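Bifunctional purine biosynthetic protein ADE5,7 (Cryptococcus neoformans var. grubii serotype A, PDB 7LVO) catalyses the second and fifth steps of de novo purine biosynthesis, its N-terminal half, the part modelled here, joining glycine to phosphoribosylamine at the cost of ATP. Local coordinates at residues I40-A45 / A63-C68; R48-A53 / G72-M77; R95-W100 / G123-V128; I106-P111 / V357-V362. All blocks are in the same frame, centred on the assembly; numbering follows the deposited sequence.

Interaction 1: I40-A45 / A63-C68; sequences ILLLGA and ARIVVC
The flat groups that meet between Ile40-Gly44 and Arg64-Cys68 are peptide units, laid side by side as two parallel strands, with side chains above and below them. One face carries Ile40, Leu42, Ile65 and Val67; Leu41, Leu43, Val66 and Cys68 stand on the other. Five backbone hydrogen bonds lace the strands, among them Leu42 N to Val66 O at 2.6 Å and Cys68 N to Leu42 O at 2.7 Å. The last is Gly44 N to Cys68 O at 2.7 Å, at the final residue of the first strand, whose phi of 136° is one glycine adopts readily. Between the bonds, CA-H groups also face carbonyls, as Leu41 CA does Val66 O at 3.4 Å. Leu41 has CG anti to its own N (chi1 173°), which swings CD1 over to Val66 CG1 at 3.5 Å. On the other face Ile65 CD1 reaches Ile40 CB at 3.8 Å. These are the two strands of a beta-alpha-beta unit in the Rossmann-like N domain: the connecting helix 47-56 covers Ile40, Leu42 and Ile65, helix 95-104 covers Leu41 and Val66, and strand 108-111 extends the sheet beyond Leu41.

Interaction 2: R48-A53 / G72-M77; sequences REHALA and GGTALM
His50 and Thr74 bring together the two helices that follow the first two strands of the Rossmann-like N domain, helix 47-56 and the weakly bonded helix 72-77. Their short axes run 9.4 Å apart at 24°, close to parallel. Gly73, with no side chain, lets its backbone lie against the His50 ring.

Ring-to-backbone packing comes first. With CG anti to the backbone N (chi1 -169°), the imidazole of His50 is carried out towards the second helix, and one of its faces settles on the Gly73-Thr74 peptide: Thr74 N is 4.2 Å above the ring plane, over its centre, while Gly73 C lies nearer the rim.

Apolar contact adds the methyl Thr74 CG2, which approaches His50 CA at 3.8 Å as the two side chains pass in opposite senses. Further along, Ala53 CB lies 4.2 Å from Met77 SD, and the bend at the end of Met77 (chi3 67°) turns CE towards Ala53 O at 4.1 Å.

No hydrogen bond crosses the contact; the polar groups of His50 and Thr74 are bonded to other partners. His50 ND1 accepts from His411 N, and its ring packs edge-to-face with Phe410. Thr74 OG1 is hydrogen-bonded to Asn83 OD1 and Asn71 O.

Sulfur-aromatic contact completes the set: Met77 SD meets the His50 ring obliquely, 3.3 Å from His50 CD2.

Interaction 3: R95-W100 / G123-V128; sequences RSIVEW and GAFKKV
Val98 and Phe125 show how one branched side chain can fill most of a helix-helix contact. The tight part is a CH-pi interaction: the methyl Val98 CG2 stands over the centre of the Phe125 ring, 3.9 Å from its centroid and only 8° off the normal. The same methyl touches Ala124 CB at 3.8 Å, so it is lodged between the ring and the helix that bears it. Phe125 reaches this place with CG anti to its carbonyl carbon (chi1 -78°), its side chain running past that of Val98 in the opposite sense. Ile97 CG2 adds an oblique touch on Phe125 CZ at 4.1 Å.

Towards solvent the packing thins. There the second branch, Val98 CG1, meets Val128 CG2 at 3.8 Å, and Val128 is partly exposed. No hydrogen bond crosses the contact, which rests on apolar packing and the CH-pi interaction.

Phe125 also packs on Ala101, and Val128 on Gln102, continuing the contact along helix 95-104. The same helix also lies against the parallel sheet: Ile97 reaches both Phe125 and the sheet, where it meets Leu41 and Leu43 of strand 38-44, and Trp100 packs on Val66 of strand 62-67.

Interaction 4: I106-P111 / V357-V362; sequences IDLVVP and VLLACV
Leu108 and Val110 belong to strand 108-111, outermost in the parallel sheet of the Rossmann-like N domain, and they pack on helix 354-362, which comes from the ATP-grasp part of the chain nearly 250 residues later. The contact is thus probably interdomain, and it is built wholly of apolar side chains. Strand and helix run almost perpendicular, at 99°, with their short axes 10.3 Å apart; across that gap leucines and valines meet from both sides.

Leu108 does most of the work. Its CG is anti to the backbone N (chi1 178°), extending the forked end straight towards the helix, where the two branches part company. CD1 goes to Val362 CG1 at 4.2 Å, while CD2 meets Leu358 CB and Leu359 CD2, each at 4.1 Å. One leucine thus spans a full turn of the helix. It crosses Leu358 at about a right angle but passes Leu359 in the opposite sense. Two residues along the strand, Val110 CG2 makes a single touch with Leu358 CD1 at 4.1 Å, again nearly at right angles. All these distances are ordinary van der Waals separations.

Around this core, Leu359 also rests on Leu38 and Val110 on Leu42, both of strand 38-44. Leu358 packs in addition on Phe133 and on Phe246 of strand 240-248, while across the strand Val109 faces Phe125 of helix 121-126.

In the fold
Read together, the four contacts are organised round one parallel sheet. Interaction 1 is its centre, two adjacent strands; interaction 2, its centre 9 Å away, lies against one face, where Leu42 CD1 meets Ala53 N at 3.8 Å. Interaction 3 covers the opposite face through Leu41 CD2 and Ile97 CG1, 3.7 Å apart. Interactions 2 and 3 do not touch, their nearest atoms being about 12 Å apart with the sheet between. Interaction 4 starts from the next strand of the sheet, Val110 N lying 2.9 Å from Leu41 O, and ties it to the ATP-grasp part. All four lie away from the predicted ATP site and from the predicted magnesium ligands Glu331 and Asn333.

Interaction 1: I40-A45 / A63-C68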
loop_
_atom_site.group_PDB
_atom_site.type_symbol
_atom_site.label_atom_id
_atom_site.label_comp_id
_atom_site.label_asym_id
_atom_site.label_seq_id
_atom_site.Cartn_x
_atom_site.Cartn_y
_atom_site.Cartn_z
ATOM N N ILE A 40 0.084 -16.033 12.960
ATOM C CA ILE A 40 0.359 -14.721 12.388
ATOM C C ILE A 40 -0.837 -13.815 12.634
ATOM O O ILE A 40 -1.989 -14.230 12.477
ATOM C CB ILE A 40 0.665 -14.816 10.877
ATOM C CG1 ILE A 40 1.959 -15.600 10.645
ATOM C CG2 ILE A 40 0.764 -13.426 10.267
ATOM C CD1 ILE A 40 2.209 -15.955 9.191
ATOM N N LEU A 41 -0.562 -12.578 13.019
ATOM C CA LEU A 41 -1.587 -11.585 13.317
ATOM C C LEU A 41 -1.535 -10.492 12.262
ATOM O O LEU A 41 -0.519 -9.788 12.140
ATOM C CB LEU A 41 -1.378 -10.993 14.709
ATOM C CG LEU A 41 -2.279 -9.829 15.108
ATOM C CD1 LEU A 41 -3.736 -10.265 15.190
ATOM C CD2 LEU A 41 -1.814 -9.246 16.435
ATOM N N LEU A 42 -2.623 -10.359 11.501
ATOM C CA LEU A 42 -2.756 -9.310 10.500
ATOM C C LEU A 42 -3.570 -8.166 11.085
ATOM O O LEU A 42 -4.695 -8.382 11.553
ATOM C CB LEU A 42 -3.429 -9.843 9.235
ATOM C CG LEU A 42 -2.758 -11.011 8.534
ATOM C CD1 LEU A 42 -3.467 -11.315 7.221
ATOM C CD2 LEU A 42 -1.283 -10.736 8.279
ATOM N N LEU A 43 -3.006 -6.960 11.061
ATOM C CA LEU A 43 -3.713 -5.754 11.470
ATOM C C LEU A 43 -4.291 -5.083 10.223
ATOM O O LEU A 43 -3.554 -4.767 9.283
ATOM C CB LEU A 43 -2.793 -4.796 12.209
ATOM C CG LEU A 43 -1.970 -5.354 13.372
ATOM C CD1 LEU A 43 -1.224 -4.211 14.059
ATOM C CD2 LEU A 43 -2.819 -6.107 14.366
ATOM N N GLY A 44 -5.602 -4.869 10.218
ATOM C CA GLY A 44 -6.250 -4.210 9.097
ATOM C C GLY A 44 -7.540 -4.887 8.686
ATOM O O GLY A 44 -7.913 -5.920 9.250
ATOM N N ALA A 45 -8.232 -4.315 7.692
ATOM C CA ALA A 45 -9.510 -4.864 7.255
ATOM C C ALA A 45 -9.771 -4.587 5.781
ATOM O O ALA A 45 -10.931 -4.545 5.357
ATOM C CB ALA A 45 -10.660 -4.292 8.091
ATOM N N ALA A 63 -0.236 -22.339 10.931
ATOM C CA ALA A 63 -1.395 -23.021 11.482
ATOM C C ALA A 63 -2.524 -22.085 11.886
ATOM O O ALA A 63 -3.658 -22.549 12.047
ATOM C CB ALA A 63 -0.987 -23.852 12.707
ATOM N N ARG A 64 -2.252 -20.792 12.046
ATOM C CA ARG A 64 -3.254 -19.857 12.545
ATOM C C ARG A 64 -3.020 -18.491 11.921
ATOM O O ARG A 64 -1.894 -17.980 11.940
ATOM C CB ARG A 64 -3.190 -19.764 14.076
ATOM C CG ARG A 64 -4.250 -18.885 14.707
ATOM C CD ARG A 64 -4.031 -18.786 16.216
ATOM N NE ARG A 64 -5.093 -18.043 16.886
ATOM C CZ ARG A 64 -5.057 -17.675 18.161
ATOM N NH1 ARG A 64 -4.016 -17.950 18.927
ATOM N NH2 ARG A 64 -6.090 -17.012 18.676
ATOM N N ILE A 65 -4.082 -17.915 11.364
ATOM C CA ILE A 65 -4.065 -16.566 10.806
ATOM C C ILE A 65 -5.163 -15.770 11.497
ATOM O O ILE A 65 -6.328 -16.184 11.493
ATOM C CB ILE A 65 -4.280 -16.574 9.285
ATOM C CG1 ILE A 65 -3.062 -17.137 8.559
ATOM C CG2 ILE A 65 -4.593 -15.172 8.784
ATOM C CD1 ILE A 65 -1.919 -16.159 8.429
ATOM N N VAL A 66 -4.794 -14.646 12.100
ATOM C CA VAL A 66 -5.730 -13.785 12.810
ATOM C C VAL A 66 -5.752 -12.438 12.100
ATOM O O VAL A 66 -4.705 -11.804 11.924
ATOM C CB VAL A 66 -5.351 -13.621 14.288
ATOM C CG1 VAL A 66 -6.303 -12.664 14.970
ATOM C CG2 VAL A 66 -5.342 -14.968 14.987
ATOM N N VAL A 67 -6.943 -12.003 11.699
ATOM C CA VAL A 67 -7.133 -10.741 10.995
ATOM C C VAL A 67 -7.878 -9.814 11.938
ATOM O O VAL A 67 -9.056 -10.041 12.243
ATOM C CB VAL A 67 -7.894 -10.926 9.674
ATOM C CG1 VAL A 67 -7.646 -9.761 8.760
ATOM C CG2 VAL A 67 -7.507 -12.247 9.015
ATOM N N CYS A 68 -7.197 -8.766 12.396
ATOM C CA CYS A 68 -7.761 -7.825 13.356
ATOM C C CYS A 68 -7.928 -6.459 12.710
ATOM O O CYS A 68 -6.926 -5.784 12.444
ATOM C CB CYS A 68 -6.856 -7.721 14.588
ATOM S SG CYS A 68 -7.463 -6.577 15.850
#

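Interaction 2: R48-A53 / G72-M77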
loop_
_atom_site.group_PDB
_atom_site.type_symbol
_atom_site.label_atom_id
_atom_site.label_comp_id
_atom_site.label_asym_id
_atom_site.label_seq_id
_atom_site.Cartn_x
_atom_site.Cartn_y
_atom_site.Cartn_z
ATOM N N ARG A 48 -6.001 -5.832 0.874
ATOM C CA ARG A 48 -4.621 -6.247 1.090
ATOM C C ARG A 48 -4.542 -7.333 2.153
ATOM O O ARG A 48 -3.785 -8.298 2.006
ATOM C CB ARG A 48 -3.776 -5.044 1.484
ATOM C CG ARG A 48 -2.324 -5.379 1.819
ATOM C CD ARG A 48 -1.847 -4.603 3.044
ATOM N NE ARG A 48 -1.898 -3.160 2.861
ATOM C CZ ARG A 48 -2.816 -2.359 3.387
ATOM N NH1 ARG A 48 -3.785 -2.826 4.153
ATOM N NH2 ARG A 48 -2.755 -1.054 3.140
ATOM N N GLU A 49 -5.321 -7.195 3.231
ATOM C CA GLU A 49 -5.303 -8.205 4.287
ATOM C C GLU A 49 -5.856 -9.531 3.783
ATOM O O GLU A 49 -5.251 -10.589 3.991
ATOM C CB GLU A 49 -6.093 -7.714 5.494
ATOM C CG GLU A 49 -5.330 -6.747 6.385
ATOM C CD GLU A 49 -4.962 -5.467 5.680
ATOM O OE1 GLU A 49 -5.853 -4.811 5.098
ATOM O OE2 GLU A 49 -3.779 -5.109 5.689
ATOM N N HIS A 50 -7.012 -9.497 3.106
ATOM C CA HIS A 50 -7.573 -10.736 2.584
ATOM C C HIS A 50 -6.612 -11.399 1.606
ATOM O O HIS A 50 -6.395 -12.615 1.668
ATOM C CB HIS A 50 -8.921 -10.458 1.920
ATOM C CG HIS A 50 -9.693 -11.693 1.580
ATOM N ND1 HIS A 50 -10.893 -11.659 0.902
ATOM C CD2 HIS A 50 -9.435 -12.999 1.821
ATOM C CE1 HIS A 50 -11.340 -12.892 0.739
ATOM N NE2 HIS A 50 -10.474 -13.723 1.290
ATOM N N ALA A 51 -6.023 -10.618 0.704
ATOM C CA ALA A 51 -5.074 -11.182 -0.251
ATOM C C ALA A 51 -3.850 -11.761 0.460
ATOM O O ALA A 51 -3.341 -12.821 0.075
ATOM C CB ALA A 51 -4.659 -10.113 -1.260
ATOM N N LEU A 52 -3.353 -11.074 1.490
ATOM C CA LEU A 52 -2.225 -11.614 2.250
ATOM C C LEU A 52 -2.634 -12.864 3.026
ATOM O O LEU A 52 -1.928 -13.882 3.002
ATOM C CB LEU A 52 -1.663 -10.554 3.197
ATOM C CG LEU A 52 -0.933 -9.399 2.536
ATOM C CD1 LEU A 52 -0.664 -8.278 3.540
ATOM C CD2 LEU A 52 0.383 -9.868 1.908
ATOM N N ALA A 53 -3.768 -12.804 3.728
ATOM C CA ALA A 53 -4.279 -13.990 4.405
ATOM C C ALA A 53 -4.461 -15.136 3.426
ATOM O O ALA A 53 -4.210 -16.300 3.768
ATOM C CB ALA A 53 -5.604 -13.674 5.108
ATOM N N GLY A 72 -15.534 -9.103 5.880
ATOM C CA GLY A 72 -16.422 -10.198 5.541
ATOM C C GLY A 72 -15.762 -11.275 4.712
ATOM O O GLY A 72 -16.161 -12.440 4.777
ATOM N N GLY A 73 -14.743 -10.908 3.930
ATOM C CA GLY A 73 -14.030 -11.909 3.154
ATOM C C GLY A 73 -13.209 -12.841 4.029
ATOM O O GLY A 73 -13.325 -14.066 3.937
ATOM N N THR A 74 -12.372 -12.271 4.899
ATOM C CA THR A 74 -11.609 -13.095 5.829
ATOM C C THR A 74 -12.527 -13.857 6.773
ATOM O O THR A 74 -12.191 -14.964 7.203
ATOM C CB THR A 74 -10.633 -12.226 6.624
ATOM O OG1 THR A 74 -11.358 -11.248 7.373
ATOM C CG2 THR A 74 -9.664 -11.513 5.683
ATOM N N ALA A 75 -13.695 -13.293 7.090
ATOM C CA ALA A 75 -14.628 -13.974 7.977
ATOM C C ALA A 75 -15.172 -15.257 7.358
ATOM O O ALA A 75 -15.535 -16.185 8.085
ATOM C CB ALA A 75 -15.776 -13.038 8.349
ATOM N N LEU A 76 -15.208 -15.340 6.032
ATOM C CA LEU A 76 -15.747 -16.508 5.351
ATOM C C LEU A 76 -14.691 -17.543 4.979
ATOM O O LEU A 76 -15.053 -18.674 4.635
ATOM C CB LEU A 76 -16.487 -16.070 4.083
ATOM C CG LEU A 76 -17.767 -15.268 4.313
ATOM C CD1 LEU A 76 -18.307 -14.711 3.007
ATOM C CD2 LEU A 76 -18.811 -16.136 5.001
ATOM N N MET A 77 -13.405 -17.193 5.041
ATOM C CA MET A 77 -12.367 -18.145 4.658
ATOM C C MET A 77 -12.404 -19.388 5.536
ATOM O O MET A 77 -12.235 -20.512 5.048
ATOM C CB MET A 77 -10.991 -17.482 4.738
ATOM C CG MET A 77 -10.782 -16.361 3.752
ATOM S SD MET A 77 -9.116 -15.673 3.813
ATOM C CE MET A 77 -8.154 -17.070 3.220
#

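Interaction 3: R95-W100 / G123-V128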
loop_
_atom_site.group_PDB
_atom_site.type_symbol
_atom_site.label_atom_id
_atom_site.label_comp_id
_atom_site.label_asym_id
_atom_site.label_seq_id
_atom_site.Cartn_x
_atom_site.Cartn_y
_atom_site.Cartn_z
ATOM N N ARG A 95 -1.794 -1.341 23.828
ATOM C CA ARG A 95 -1.822 -2.374 24.862
ATOM C C ARG A 95 -2.868 -3.444 24.565
ATOM O O ARG A 95 -2.651 -4.627 24.842
ATOM C CB ARG A 95 -2.091 -1.748 26.232
ATOM C CG ARG A 95 -1.561 -2.579 27.395
ATOM C CD ARG A 95 -2.586 -2.739 28.514
ATOM N NE ARG A 95 -3.053 -1.462 29.043
ATOM C CZ ARG A 95 -4.223 -0.909 28.745
ATOM N NH1 ARG A 95 -5.079 -1.496 27.924
ATOM N NH2 ARG A 95 -4.543 0.262 29.289
ATOM N N SER A 96 -4.010 -3.046 24.003
ATOM C CA SER A 96 -5.079 -4.004 23.738
ATOM C C SER A 96 -4.590 -5.159 22.872
ATOM O O SER A 96 -4.685 -6.328 23.261
ATOM C CB SER A 96 -6.259 -3.297 23.072
ATOM O OG SER A 96 -7.272 -4.224 22.735
ATOM N N ILE A 97 -4.055 -4.849 21.690
ATOM C CA ILE A 97 -3.658 -5.912 20.770
ATOM C C ILE A 97 -2.302 -6.504 21.156
ATOM O O ILE A 97 -2.041 -7.686 20.889
ATOM C CB ILE A 97 -3.643 -5.377 19.327
ATOM C CG1 ILE A 97 -3.417 -6.518 18.334
ATOM C CG2 ILE A 97 -2.563 -4.323 19.156
ATOM C CD1 ILE A 97 -4.492 -7.593 18.370
ATOM N N VAL A 98 -1.422 -5.711 21.767
ATOM C CA VAL A 98 -0.120 -6.234 22.176
ATOM C C VAL A 98 -0.286 -7.239 23.307
ATOM O O VAL A 98 0.340 -8.306 23.303
ATOM C CB VAL A 98 0.816 -5.082 22.577
ATOM C CG1 VAL A 98 2.105 -5.627 23.189
ATOM C CG2 VAL A 98 1.123 -4.212 21.367
ATOM N N GLU A 99 -1.137 -6.921 24.288
ATOM C CA GLU A 99 -1.389 -7.860 25.377
ATOM C C GLU A 99 -2.112 -9.102 24.872
ATOM O O GLU A 99 -1.819 -10.221 25.309
ATOM C CB GLU A 99 -2.196 -7.177 26.479
ATOM C CG GLU A 99 -2.457 -8.047 27.693
ATOM C CD GLU A 99 -3.187 -7.303 28.794
ATOM O OE1 GLU A 99 -3.446 -6.090 28.626
ATOM O OE2 GLU A 99 -3.503 -7.930 29.828
ATOM N N TRP A 100 -3.056 -8.927 23.945
ATOM C CA TRP A 100 -3.721 -10.077 23.343
ATOM C C TRP A 100 -2.712 -10.969 22.622
ATOM O O TRP A 100 -2.677 -12.186 22.832
ATOM C CB TRP A 100 -4.809 -9.602 22.376
ATOM C CG TRP A 100 -5.659 -10.703 21.833
ATOM C CD1 TRP A 100 -6.856 -11.128 22.325
ATOM C CD2 TRP A 100 -5.385 -11.524 20.690
ATOM N NE1 TRP A 100 -7.343 -12.158 21.565
ATOM C CE2 TRP A 100 -6.464 -12.419 20.552
ATOM C CE3 TRP A 100 -4.341 -11.581 19.767
ATOM C CZ2 TRP A 100 -6.522 -13.367 19.534
ATOM C CZ3 TRP A 100 -4.400 -12.523 18.757
ATOM C CH2 TRP A 100 -5.480 -13.403 18.648
ATOM N N GLY A 123 7.577 -0.895 17.602
ATOM C CA GLY A 123 8.199 -0.798 18.907
ATOM C C GLY A 123 7.365 -1.405 20.011
ATOM O O GLY A 123 7.914 -1.988 20.957
ATOM N N ALA A 124 6.037 -1.287 19.909
ATOM C CA ALA A 124 5.164 -1.861 20.923
ATOM C C ALA A 124 5.318 -3.378 20.988
ATOM O O ALA A 124 5.433 -3.957 22.074
ATOM C CB ALA A 124 3.712 -1.480 20.630
ATOM N N PHE A 125 5.313 -4.043 19.830
ATOM C CA PHE A 125 5.481 -5.493 19.822
ATOM C C PHE A 125 6.924 -5.888 20.119
ATOM O O PHE A 125 7.172 -6.974 20.659
ATOM C CB PHE A 125 5.037 -6.072 18.483
ATOM C CG PHE A 125 3.543 -6.174 18.331
ATOM C CD1 PHE A 125 2.845 -7.207 18.930
ATOM C CD2 PHE A 125 2.842 -5.243 17.582
ATOM C CE1 PHE A 125 1.474 -7.303 18.793
ATOM C CE2 PHE A 125 1.472 -5.336 17.433
ATOM C CZ PHE A 125 0.787 -6.364 18.046
ATOM N N LYS A 126 7.882 -5.019 19.786
ATOM C CA LYS A 126 9.281 -5.313 20.087
ATOM C C LYS A 126 9.503 -5.449 21.584
ATOM O O LYS A 126 10.306 -6.278 22.027
ATOM C CB LYS A 126 10.178 -4.220 19.517
ATOM C CG LYS A 126 11.678 -4.490 19.679
ATOM C CD LYS A 126 12.508 -3.395 19.032
ATOM C CE LYS A 126 13.998 -3.706 19.101
ATOM N NZ LYS A 126 14.501 -3.751 20.508
ATOM N N LYS A 127 8.778 -4.658 22.383
ATOM C CA LYS A 127 8.936 -4.690 23.832
ATOM C C LYS A 127 8.444 -5.991 24.448
ATOM O O LYS A 127 8.750 -6.253 25.617
ATOM C CB LYS A 127 8.199 -3.507 24.465
ATOM C CG LYS A 127 8.765 -2.158 24.082
ATOM C CD LYS A 127 7.885 -1.018 24.577
ATOM C CE LYS A 127 8.444 0.337 24.159
ATOM N NZ LYS A 127 7.580 1.463 24.615
ATOM N N VAL A 128 7.705 -6.808 23.699
ATOM C CA VAL A 128 7.247 -8.109 24.171
ATOM C C VAL A 128 7.865 -9.248 23.372
ATOM O O VAL A 128 7.439 -10.399 23.510
ATOM C CB VAL A 128 5.711 -8.202 24.147
ATOM C CG1 VAL A 128 5.113 -7.269 25.189
ATOM C CG2 VAL A 128 5.175 -7.873 22.757
#

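Interaction 4: I106-P111 / V357-V362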
loop_
_atom_site.group_PDB
_atom_site.type_symbol
_atom_site.label_atom_id
_atom_site.label_comp_id
_atom_site.label_asym_id
_atom_site.label_seq_id
_atom_site.Cartn_x
_atom_site.Cartn_y
_atom_site.Cartn_z
ATOM N N ILE A 106 1.563 -15.164 19.591
ATOM C CA ILE A 106 1.667 -14.802 18.184
ATOM C C ILE A 106 3.137 -14.775 17.790
ATOM O O ILE A 106 3.974 -14.198 18.496
ATOM C CB ILE A 106 0.996 -13.446 17.923
ATOM C CG1 ILE A 106 -0.507 -13.540 18.182
ATOM C CG2 ILE A 106 1.279 -12.977 16.494
ATOM C CD1 ILE A 106 -1.243 -14.517 17.287
ATOM N N ASP A 107 3.458 -15.400 16.657
ATOM C CA ASP A 107 4.829 -15.490 16.189
ATOM C C ASP A 107 5.211 -14.374 15.239
ATOM O O ASP A 107 6.408 -14.163 15.008
ATOM C CB ASP A 107 5.051 -16.834 15.487
ATOM C CG ASP A 107 4.755 -18.018 16.388
ATOM O OD1 ASP A 107 5.397 -18.127 17.458
ATOM O OD2 ASP A 107 3.873 -18.830 16.025
ATOM N N LEU A 108 4.238 -13.651 14.687
ATOM C CA LEU A 108 4.535 -12.605 13.717
ATOM C C LEU A 108 3.320 -11.700 13.563
ATOM O O LEU A 108 2.189 -12.179 13.538
ATOM C CB LEU A 108 4.917 -13.204 12.356
ATOM C CG LEU A 108 5.197 -12.209 11.229
ATOM C CD1 LEU A 108 6.460 -11.418 11.508
ATOM C CD2 LEU A 108 5.281 -12.928 9.889
ATOM N N VAL A 109 3.574 -10.400 13.456
ATOM C CA VAL A 109 2.544 -9.391 13.248
ATOM C C VAL A 109 2.848 -8.673 11.941
ATOM O O VAL A 109 3.985 -8.230 11.719
ATOM C CB VAL A 109 2.477 -8.390 14.414
ATOM C CG1 VAL A 109 1.424 -7.325 14.147
ATOM C CG2 VAL A 109 2.192 -9.109 15.716
ATOM N N VAL A 110 1.842 -8.578 11.073
ATOM C CA VAL A 110 1.975 -7.908 9.785
ATOM C C VAL A 110 1.009 -6.727 9.743
ATOM O O VAL A 110 -0.164 -6.904 9.382
ATOM C CB VAL A 110 1.712 -8.877 8.622
ATOM C CG1 VAL A 110 1.937 -8.185 7.281
ATOM C CG2 VAL A 110 2.580 -10.117 8.752
ATOM N N PRO A 111 1.439 -5.523 10.124
ATOM C CA PRO A 111 0.555 -4.356 9.997
ATOM C C PRO A 111 0.337 -3.996 8.533
ATOM O O PRO A 111 1.285 -3.925 7.744
ATOM C CB PRO A 111 1.306 -3.248 10.747
ATOM C CG PRO A 111 2.303 -3.978 11.630
ATOM C CD PRO A 111 2.683 -5.205 10.843
ATOM N N VAL A 357 8.837 -15.926 3.306
ATOM C CA VAL A 357 9.405 -14.669 2.834
ATOM C C VAL A 357 9.323 -13.604 3.926
ATOM O O VAL A 357 10.287 -12.879 4.186
ATOM C CB VAL A 357 8.692 -14.215 1.547
ATOM C CG1 VAL A 357 9.132 -12.807 1.163
ATOM C CG2 VAL A 357 8.959 -15.201 0.423
ATOM N N LEU A 358 8.171 -13.505 4.590
ATOM C CA LEU A 358 7.997 -12.468 5.602
ATOM C C LEU A 358 8.913 -12.702 6.799
ATOM O O LEU A 358 9.451 -11.751 7.367
ATOM C CB LEU A 358 6.533 -12.411 6.041
ATOM C CG LEU A 358 5.502 -12.108 4.955
ATOM C CD1 LEU A 358 4.099 -12.145 5.559
ATOM C CD2 LEU A 358 5.768 -10.745 4.322
ATOM N N LEU A 359 9.093 -13.960 7.200
ATOM C CA LEU A 359 9.959 -14.254 8.334
ATOM C C LEU A 359 11.421 -14.059 7.964
ATOM O O LEU A 359 12.211 -13.571 8.779
ATOM C CB LEU A 359 9.724 -15.674 8.835
ATOM C CG LEU A 359 8.467 -15.898 9.672
ATOM C CD1 LEU A 359 8.289 -17.389 9.954
ATOM C CD2 LEU A 359 8.516 -15.113 10.971
ATOM N N ALA A 360 11.797 -14.428 6.738
ATOM C CA ALA A 360 13.164 -14.178 6.291
ATOM C C ALA A 360 13.507 -12.696 6.365
ATOM O O ALA A 360 14.674 -12.336 6.554
ATOM C CB ALA A 360 13.354 -14.701 4.866
ATOM N N CYS A 361 12.509 -11.822 6.206
ATOM C CA CYS A 361 12.762 -10.389 6.305
ATOM C C CYS A 361 13.035 -9.977 7.749
ATOM O O CYS A 361 14.012 -9.273 8.032
ATOM C CB CYS A 361 11.573 -9.614 5.733
ATOM S SG CYS A 361 11.460 -9.677 3.935
ATOM N N VAL A 362 12.175 -10.396 8.681
ATOM C CA VAL A 362 12.376 -9.999 10.065
ATOM C C VAL A 362 13.564 -10.727 10.690
ATOM O O VAL A 362 14.120 -10.249 11.683
ATOM C CB VAL A 362 11.111 -10.229 10.906
ATOM C CG1 VAL A 362 9.935 -9.503 10.279
ATOM C CG2 VAL A 362 10.818 -11.719 11.064
#